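Nicotinamide-nucleotide adenylyltransferase NadR family / Ribosylnicotinamide kinase (Lactococcus lactis subsp. cremoris, PDB 6GYE) probably phosphorylates nicotinamide riboside to nicotinamide mononucleotide and may also adenylylate that mononucleotide to NAD+. Local coordinates at residues D230-A233 / R234-T237; R266-A269 / K270-P274; E276-E279 / Q280-L284. All coordinates share one frame; numbering follows the deposited sequence. Where two conformers were deposited one is given.

Interaction 1: D230-A233 / R234-T237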
loop_
_atom_site.group_PDB
_atom_site.type_symbol
_atom_site.label_atom_id
_atom_site.label_comp_id
_atom_site.label_asym_id
_atom_site.label_seq_id
_atom_site.Cartn_x
_atom_site.Cartn_y
_atom_site.Cartn_z
ATOM N N ASP A 230 -27.397 -9.697 8.977
ATOM C CA ASP A 230 -27.033 -9.359 7.611
ATOM C C ASP A 230 -26.663 -7.890 7.478
ATOM O O ASP A 230 -25.815 -7.539 6.649
ATOM C CB ASP A 230 -28.179 -9.725 6.682
ATOM C CG ASP A 230 -27.830 -9.529 5.242
ATOM O OD1 ASP A 230 -26.817 -10.106 4.790
ATOM O OD2 ASP A 230 -28.579 -8.805 4.561
ATOM N N ASP A 231 -27.273 -7.026 8.293
ATOM C CA ASP A 231 -26.854 -5.635 8.330
ATOM C C ASP A 231 -25.401 -5.519 8.777
ATOM O O ASP A 231 -24.616 -4.768 8.183
ATOM C CB ASP A 231 -27.764 -4.853 9.272
ATOM C CG ASP A 231 -29.218 -4.913 8.850
ATOM O OD1 ASP A 231 -29.508 -4.577 7.685
ATOM O OD2 ASP A 231 -30.060 -5.300 9.687
ATOM N N TYR A 232 -25.029 -6.260 9.832
ATOM C CA TYR A 232 -23.656 -6.216 10.315
ATOM C C TYR A 232 -22.694 -6.660 9.228
ATOM O O TYR A 232 -21.651 -6.031 9.019
ATOM C CB TYR A 232 -23.505 -7.065 11.582
ATOM C CG TYR A 232 -24.036 -6.370 12.814
ATOM C CD1 TYR A 232 -23.254 -5.453 13.506
ATOM C CD2 TYR A 232 -25.326 -6.614 13.276
ATOM C CE1 TYR A 232 -23.731 -4.790 14.632
ATOM C CE2 TYR A 232 -25.819 -5.960 14.402
ATOM C CZ TYR A 232 -25.016 -5.051 15.073
ATOM O OH TYR A 232 -25.487 -4.393 16.185
ATOM N N ALA A 233 -23.058 -7.710 8.490
ATOM C CA ALA A 233 -22.209 -8.160 7.399
ATOM C C ALA A 233 -22.008 -7.047 6.387
ATOM O O ALA A 233 -20.877 -6.776 5.962
ATOM C CB ALA A 233 -22.811 -9.388 6.729
ATOM N N ARG A 234 -23.097 -6.377 5.998
ATOM C CA ARG A 234 -22.976 -5.287 5.036
ATOM C C ARG A 234 -22.183 -4.115 5.604
ATOM O O ARG A 234 -21.493 -3.417 4.850
ATOM C CB ARG A 234 -24.363 -4.838 4.568
ATOM C CG ARG A 234 -24.876 -5.653 3.380
ATOM C CD ARG A 234 -26.330 -5.369 3.078
ATOM N NE ARG A 234 -26.852 -6.289 2.072
ATOM C CZ ARG A 234 -27.103 -5.961 0.810
ATOM N NH1 ARG A 234 -26.896 -4.716 0.395
ATOM N NH2 ARG A 234 -27.575 -6.879 -0.032
ATOM N N MET A 235 -22.247 -3.892 6.920
ATOM C CA MET A 235 -21.420 -2.852 7.519
ATOM C C MET A 235 -19.945 -3.236 7.536
ATOM O O MET A 235 -19.081 -2.362 7.425
ATOM C CB MET A 235 -21.919 -2.528 8.926
ATOM C CG MET A 235 -23.166 -1.675 8.892
ATOM S SD MET A 235 -23.885 -1.263 10.478
ATOM C CE MET A 235 -23.582 -2.769 11.352
ATOM N N ILE A 236 -19.628 -4.525 7.643
ATOM C CA ILE A 236 -18.225 -4.924 7.585
ATOM C C ILE A 236 -17.633 -4.565 6.227
ATOM O O ILE A 236 -16.657 -3.810 6.136
ATOM C CB ILE A 236 -18.067 -6.422 7.895
ATOM C CG1 ILE A 236 -18.473 -6.698 9.341
ATOM C CG2 ILE A 236 -16.633 -6.868 7.646
ATOM C CD1 ILE A 236 -18.826 -8.126 9.616
ATOM N N THR A 237 -18.239 -5.062 5.144
ATOM C CA THR A 237 -17.657 -4.786 3.834
ATOM C C THR A 237 -17.815 -3.316 3.454
ATOM O O THR A 237 -16.939 -2.752 2.784
ATOM C CB THR A 237 -18.275 -5.697 2.772
ATOM O OG1 THR A 237 -19.617 -5.314 2.566
ATOM C CG2 THR A 237 -18.282 -7.132 3.253
#
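Y232 and M235 lie side by side and point the same way from neighbouring turns of helix 229-247, a helix of the P-loop NTPase-type domain that also supplies Y240, N243 and S244 to the nicotinamide riboside pocket. The thioether chain of M235 leaves CB extended and then bends at its last torsion (chi3 -37°), which brings the methyl back to the tyrosine. M235 CE rests 3.5 Å from Y232 CD1 and 3.6 Å from Y232 CA, approaching the ring obliquely and lying between the ring and the Y232 backbone. Helices 262-272 and 275-290 both pack against the Y232 side chain, so the methionine is one of several apolar neighbours of this buried tyrosine.

I236 takes a different course. Its CG1 branch stands beside the backbone N (chi1 -65°) and runs back to the carbonyl of Y232, with I236 CG1 3.3 Å from Y232 O. I236 N also donates to Y232 O at 2.9 Å, so the aliphatic branch packs against the oxygen that accepts its own N-H.

On the exposed side, D230 and R234 are only loosely paired. OD2 of D230 is 3.9 Å from NE of R234, a long salt bridge with the carboxylate and guanidinium planes turned 75° apart; because the arginine has more than one conformer, the pairing is doubtful. D231 faces another way, binding Y216 OH through OD1 and the backbone N of K228 through OD2, which ties the first turn to helix 212-220 and to the residue just ahead of the helix. The helical i to i+4 bonding continues to T237, whose N reaches A233 O at 3.3 Å in a long but fairly straight bond.

Interaction 2: R266-A269 / K270-P274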
loop_
_atom_site.group_PDB
_atom_site.type_symbol
_atom_site.label_atom_id
_atom_site.label_comp_id
_atom_site.label_asym_id
_atom_site.label_seq_id
_atom_site.Cartn_x
_atom_site.Cartn_y
_atom_site.Cartn_z
ATOM N N ARG A 266 -17.150 -5.308 15.118
ATOM C CA ARG A 266 -17.118 -6.580 15.828
ATOM C C ARG A 266 -17.460 -6.409 17.299
ATOM O O ARG A 266 -17.987 -7.335 17.925
ATOM C CB ARG A 266 -15.746 -7.242 15.664
ATOM C CG ARG A 266 -15.706 -8.704 16.102
ATOM C CD ARG A 266 -14.329 -9.341 15.850
ATOM N NE ARG A 266 -14.271 -10.745 16.276
ATOM C CZ ARG A 266 -13.785 -11.156 17.442
ATOM N NH1 ARG A 266 -13.306 -10.276 18.304
ATOM N NH2 ARG A 266 -13.763 -12.447 17.744
ATOM N N VAL A 267 -17.165 -5.252 17.875
ATOM C CA VAL A 267 -17.572 -5.010 19.248
ATOM C C VAL A 267 -19.091 -4.929 19.339
ATOM O O VAL A 267 -19.710 -5.577 20.194
ATOM C CB VAL A 267 -16.896 -3.744 19.794
ATOM C CG1 VAL A 267 -17.483 -3.392 21.146
ATOM C CG2 VAL A 267 -15.371 -3.942 19.889
ATOM N N TYR A 268 -19.723 -4.154 18.445
ATOM C CA TYR A 268 -21.182 -4.080 18.464
ATOM C C TYR A 268 -21.808 -5.448 18.238
ATOM O O TYR A 268 -22.737 -5.838 18.960
ATOM C CB TYR A 268 -21.692 -3.084 17.426
ATOM C CG TYR A 268 -21.472 -1.646 17.816
ATOM C CD1 TYR A 268 -21.997 -1.140 19.004
ATOM C CD2 TYR A 268 -20.734 -0.787 17.002
ATOM C CE1 TYR A 268 -21.785 0.180 19.377
ATOM C CE2 TYR A 268 -20.533 0.547 17.357
ATOM C CZ TYR A 268 -21.054 1.022 18.546
ATOM O OH TYR A 268 -20.851 2.337 18.903
ATOM N N ALA A 269 -21.296 -6.201 17.258
ATOM C CA ALA A 269 -21.844 -7.527 16.988
ATOM C C ALA A 269 -21.751 -8.422 18.216
ATOM O O ALA A 269 -22.723 -9.106 18.566
ATOM C CB ALA A 269 -21.121 -8.174 15.804
ATOM N N LYS A 270 -20.602 -8.404 18.903
ATOM C CA LYS A 270 -20.432 -9.247 20.085
ATOM C C LYS A 270 -21.427 -8.865 21.170
ATOM O O LYS A 270 -21.977 -9.738 21.849
ATOM C CB LYS A 270 -18.991 -9.153 20.603
ATOM C CG LYS A 270 -18.665 -10.097 21.754
ATOM C CD LYS A 270 -18.775 -11.567 21.330
ATOM C CE LYS A 270 -18.121 -12.515 22.334
ATOM N NZ LYS A 270 -16.668 -12.762 22.012
ATOM N N LEU A 271 -21.695 -7.568 21.324
ATOM C CA LEU A 271 -22.573 -7.105 22.391
ATOM C C LEU A 271 -24.042 -7.331 22.089
ATOM O O LEU A 271 -24.825 -7.552 23.015
ATOM C CB LEU A 271 -22.353 -5.622 22.666
ATOM C CG LEU A 271 -21.032 -5.289 23.354
ATOM C CD1 LEU A 271 -20.959 -3.815 23.672
ATOM C CD2 LEU A 271 -20.950 -6.106 24.610
ATOM N N TYR A 272 -24.453 -7.252 20.826
ATOM C CA TYR A 272 -25.875 -7.210 20.522
ATOM C C TYR A 272 -26.393 -8.365 19.676
ATOM O O TYR A 272 -27.607 -8.581 19.655
ATOM C CB TYR A 272 -26.227 -5.886 19.823
ATOM C CG TYR A 272 -25.899 -4.677 20.676
ATOM C CD1 TYR A 272 -26.642 -4.384 21.813
ATOM C CD2 TYR A 272 -24.854 -3.829 20.347
ATOM C CE1 TYR A 272 -26.353 -3.284 22.600
ATOM C CE2 TYR A 272 -24.556 -2.724 21.132
ATOM C CZ TYR A 272 -25.309 -2.459 22.255
ATOM O OH TYR A 272 -25.022 -1.366 23.039
ATOM N N LEU A 273 -25.548 -9.110 19.011
ATOM C CA LEU A 273 -26.127 -10.206 18.250
ATOM C C LEU A 273 -26.239 -11.452 19.108
ATOM O O LEU A 273 -25.472 -11.641 20.059
ATOM C CB LEU A 273 -25.270 -10.513 17.024
ATOM C CG LEU A 273 -25.345 -9.605 15.797
ATOM C CD1 LEU A 273 -24.345 -10.077 14.755
ATOM C CD2 LEU A 273 -26.760 -9.600 15.213
ATOM N N PRO A 274 -27.170 -12.345 18.784
ATOM C CA PRO A 274 -27.145 -13.676 19.403
ATOM C C PRO A 274 -25.839 -14.386 19.081
ATOM O O PRO A 274 -25.206 -14.135 18.055
ATOM C CB PRO A 274 -28.349 -14.392 18.773
ATOM C CG PRO A 274 -29.247 -13.310 18.306
ATOM C CD PRO A 274 -28.322 -12.179 17.886
#
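In both Y268 and Y272 the first torsion (chi1 -74° and -60°) sets CG opposite the carbonyl carbon and beside the backbone N, and the two side chains, one turn apart, therefore run alongside each other in the same direction. They meet rim to rim: CE2 of Y272 is 3.7 Å from CD1 of Y268, and each of these atoms lies at the edge of the other ring, near its plane. CD2 of Y272 also sits 3.2 Å from Y268 O, the carbonyl that accepts the Y272 N-H at 2.9 Å. One face of the Y272 ring is met by CB of L271, off toward the rim. The pair lies at the C-terminal end of helix 262-272 in the P-loop NTPase-type domain, where W316 stacks on Y268 and meets Y272 in a nearly parallel ring contact. Trading Y272 for an alanine would probably open a gap at the edge of Y268 and deprive W316 of one of its aromatic neighbours. On another side of the helix V267 CG1 approaches L271 CD1 at 4.3 Å. Just past the helix, L273 N still donates to A269 O at 2.9 Å. L273 CD1 turns back to 3.9 Å from A269 CB, and P274 then takes the N-cap position of the next helix.

Interaction 3: E276-E279 / Q280-L284; sequences EDFE and QLEPL
Q280 joins E276 through the backbone, its N donating to E276 O at 3.0 Å, while its CB leans over the same oxygen and the extended amide chain runs outward. L281 follows with a shared N-H: L281 N reaches D277 O at 3.2 Å and F278 O at 2.8 Å, the second from 58° out of the carbonyl plane. This bond to the residue three back marks a tightening of the helix.

E282 carries most of the side-chain contact. Its chain bends at chi2 and brings the carboxylate obliquely to the F278 ring, E282 CD 3.9 Å from F278 CE2, the two planes 20° apart. F278 CG lies anti to the backbone N (chi1 -180°), so that the end of the side chain comes near E282. CG of E282 lies 3.8 Å from E279 OE2, and the two carboxylates are turned steeply against each other, their OE2 atoms 4.5 Å apart. That proximity of like charges is probably eased by R266, which forms a salt bridge with E282 OE2. The backbone N of E282 makes only weak bonds, to F278 O and E279 O.

P283 has no N-H to give, and its CD instead stands 3.8 Å from E279 O; neither P283 N nor L284 N bonds to the preceding turn, and the helix is kinked there. Helix 275-290, which leads on to strand 296-300 of the parallel sheet, packs through F278 on R266, A269 and K270 of helix 262-272, and through D277, Q280 and L281 on M229 of helix 229-247, with L281 also touching Y232.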
loop_
_atom_site.group_PDB
_atom_site.type_symbol
_atom_site.label_atom_id
_atom_site.label_comp_id
_atom_site.label_asym_id
_atom_site.label_seq_id
_atom_site.Cartn_x
_atom_site.Cartn_y
_atom_site.Cartn_z
ATOM N N GLU A 276 -25.093 -17.302 18.051
ATOM C CA GLU A 276 -25.043 -18.036 16.795
ATOM C C GLU A 276 -24.769 -17.104 15.633
ATOM O O GLU A 276 -23.956 -17.412 14.756
ATOM C CB GLU A 276 -26.362 -18.763 16.557
ATOM C CG GLU A 276 -26.961 -19.394 17.787
ATOM C CD GLU A 276 -27.730 -18.380 18.626
ATOM O OE1 GLU A 276 -27.293 -18.090 19.762
ATOM O OE2 GLU A 276 -28.758 -17.859 18.132
ATOM N N ASP A 277 -25.436 -15.950 15.615
ATOM C CA ASP A 277 -25.273 -15.020 14.504
ATOM C C ASP A 277 -23.893 -14.397 14.522
ATOM O O ASP A 277 -23.291 -14.180 13.466
ATOM C CB ASP A 277 -26.349 -13.944 14.555
ATOM C CG ASP A 277 -27.738 -14.511 14.376
ATOM O OD1 ASP A 277 -27.869 -15.694 13.963
ATOM O OD2 ASP A 277 -28.696 -13.771 14.672
ATOM N N PHE A 278 -23.376 -14.105 15.712
ATOM C CA PHE A 278 -22.011 -13.615 15.801
ATOM C C PHE A 278 -21.042 -14.653 15.261
ATOM O O PHE A 278 -20.210 -14.352 14.397
ATOM C CB PHE A 278 -21.671 -13.243 17.244
ATOM C CG PHE A 278 -20.276 -12.727 17.410
ATOM C CD1 PHE A 278 -19.971 -11.416 17.076
ATOM C CD2 PHE A 278 -19.266 -13.547 17.892
ATOM C CE1 PHE A 278 -18.690 -10.932 17.212
ATOM C CE2 PHE A 278 -17.981 -13.066 18.038
ATOM C CZ PHE A 278 -17.690 -11.761 17.697
ATOM N N GLU A 279 -21.162 -15.897 15.730
ATOM C CA GLU A 279 -20.244 -16.933 15.274
ATOM C C GLU A 279 -20.336 -17.130 13.770
ATOM O O GLU A 279 -19.347 -17.484 13.126
ATOM C CB GLU A 279 -20.502 -18.245 16.015
ATOM C CG GLU A 279 -19.800 -18.310 17.362
ATOM C CD GLU A 279 -18.287 -18.046 17.253
ATOM O OE1 GLU A 279 -17.623 -18.685 16.401
ATOM O OE2 GLU A 279 -17.762 -17.195 18.012
ATOM N N GLN A 280 -21.499 -16.866 13.187
ATOM C CA GLN A 280 -21.624 -17.005 11.746
ATOM C C GLN A 280 -20.906 -15.889 11.001
ATOM O O GLN A 280 -20.540 -16.075 9.837
ATOM C CB GLN A 280 -23.087 -17.042 11.341
ATOM C CG GLN A 280 -23.276 -17.686 10.008
ATOM C CD GLN A 280 -24.665 -17.502 9.493
ATOM O OE1 GLN A 280 -25.651 -17.874 10.149
ATOM N NE2 GLN A 280 -24.767 -16.867 8.322
ATOM N N LEU A 281 -20.719 -14.723 11.628
ATOM C CA LEU A 281 -19.977 -13.636 10.993
ATOM C C LEU A 281 -18.474 -13.706 11.237
ATOM O O LEU A 281 -17.726 -12.989 10.565
ATOM C CB LEU A 281 -20.480 -12.270 11.473
ATOM C CG LEU A 281 -21.898 -11.931 11.029
ATOM C CD1 LEU A 281 -22.366 -10.619 11.634
ATOM C CD2 LEU A 281 -21.909 -11.871 9.528
ATOM N N GLU A 282 -18.024 -14.542 12.171
ATOM C CA GLU A 282 -16.613 -14.579 12.551
ATOM C C GLU A 282 -15.663 -14.745 11.371
ATOM O O GLU A 282 -14.656 -14.023 11.324
ATOM C CB GLU A 282 -16.396 -15.686 13.595
ATOM C CG GLU A 282 -16.461 -15.224 15.045
ATOM C CD GLU A 282 -15.311 -14.296 15.428
ATOM O OE1 GLU A 282 -15.281 -13.134 14.955
ATOM O OE2 GLU A 282 -14.428 -14.738 16.202
ATOM N N PRO A 283 -15.889 -15.656 10.413
ATOM C CA PRO A 283 -14.960 -15.732 9.272
ATOM C C PRO A 283 -14.821 -14.425 8.513
ATOM O O PRO A 283 -13.698 -14.030 8.180
ATOM C CB PRO A 283 -15.567 -16.841 8.404
ATOM C CG PRO A 283 -16.322 -17.688 9.369
ATOM C CD PRO A 283 -16.908 -16.723 10.351
ATOM N N LEU A 284 -15.923 -13.729 8.239
ATOM C CA LEU A 284 -15.822 -12.452 7.541
ATOM C C LEU A 284 -15.109 -11.404 8.399
ATOM O O LEU A 284 -14.348 -10.578 7.874
ATOM C CB LEU A 284 -17.209 -11.968 7.120
ATOM C CG LEU A 284 -17.270 -10.582 6.471
ATOM C CD1 LEU A 284 -16.447 -10.507 5.184
ATOM C CD2 LEU A 284 -18.706 -10.162 6.227
#

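From the N terminus the three contacts follow in series; each joins consecutive turns of one helix and closes no larger loop, and none nests in or crosses another. Interaction 1 lies near the start of helix 229-247. The chain then passes through strand 255-259 to interaction 2, at the end of helix 262-272, and a short turn leads to interaction 3, early in helix 275-290. All three pack together, with centres 10 to 12 Å apart. Interaction 1 meets the other two through Y232 CD2, 3.8 Å from L273 CD2, and A233 CB, 3.8 Å from L281 CD2. The R266-E282 salt bridge and K270 N, 3.6 Å from F278 CD1, join helices 262-272 and 275-290.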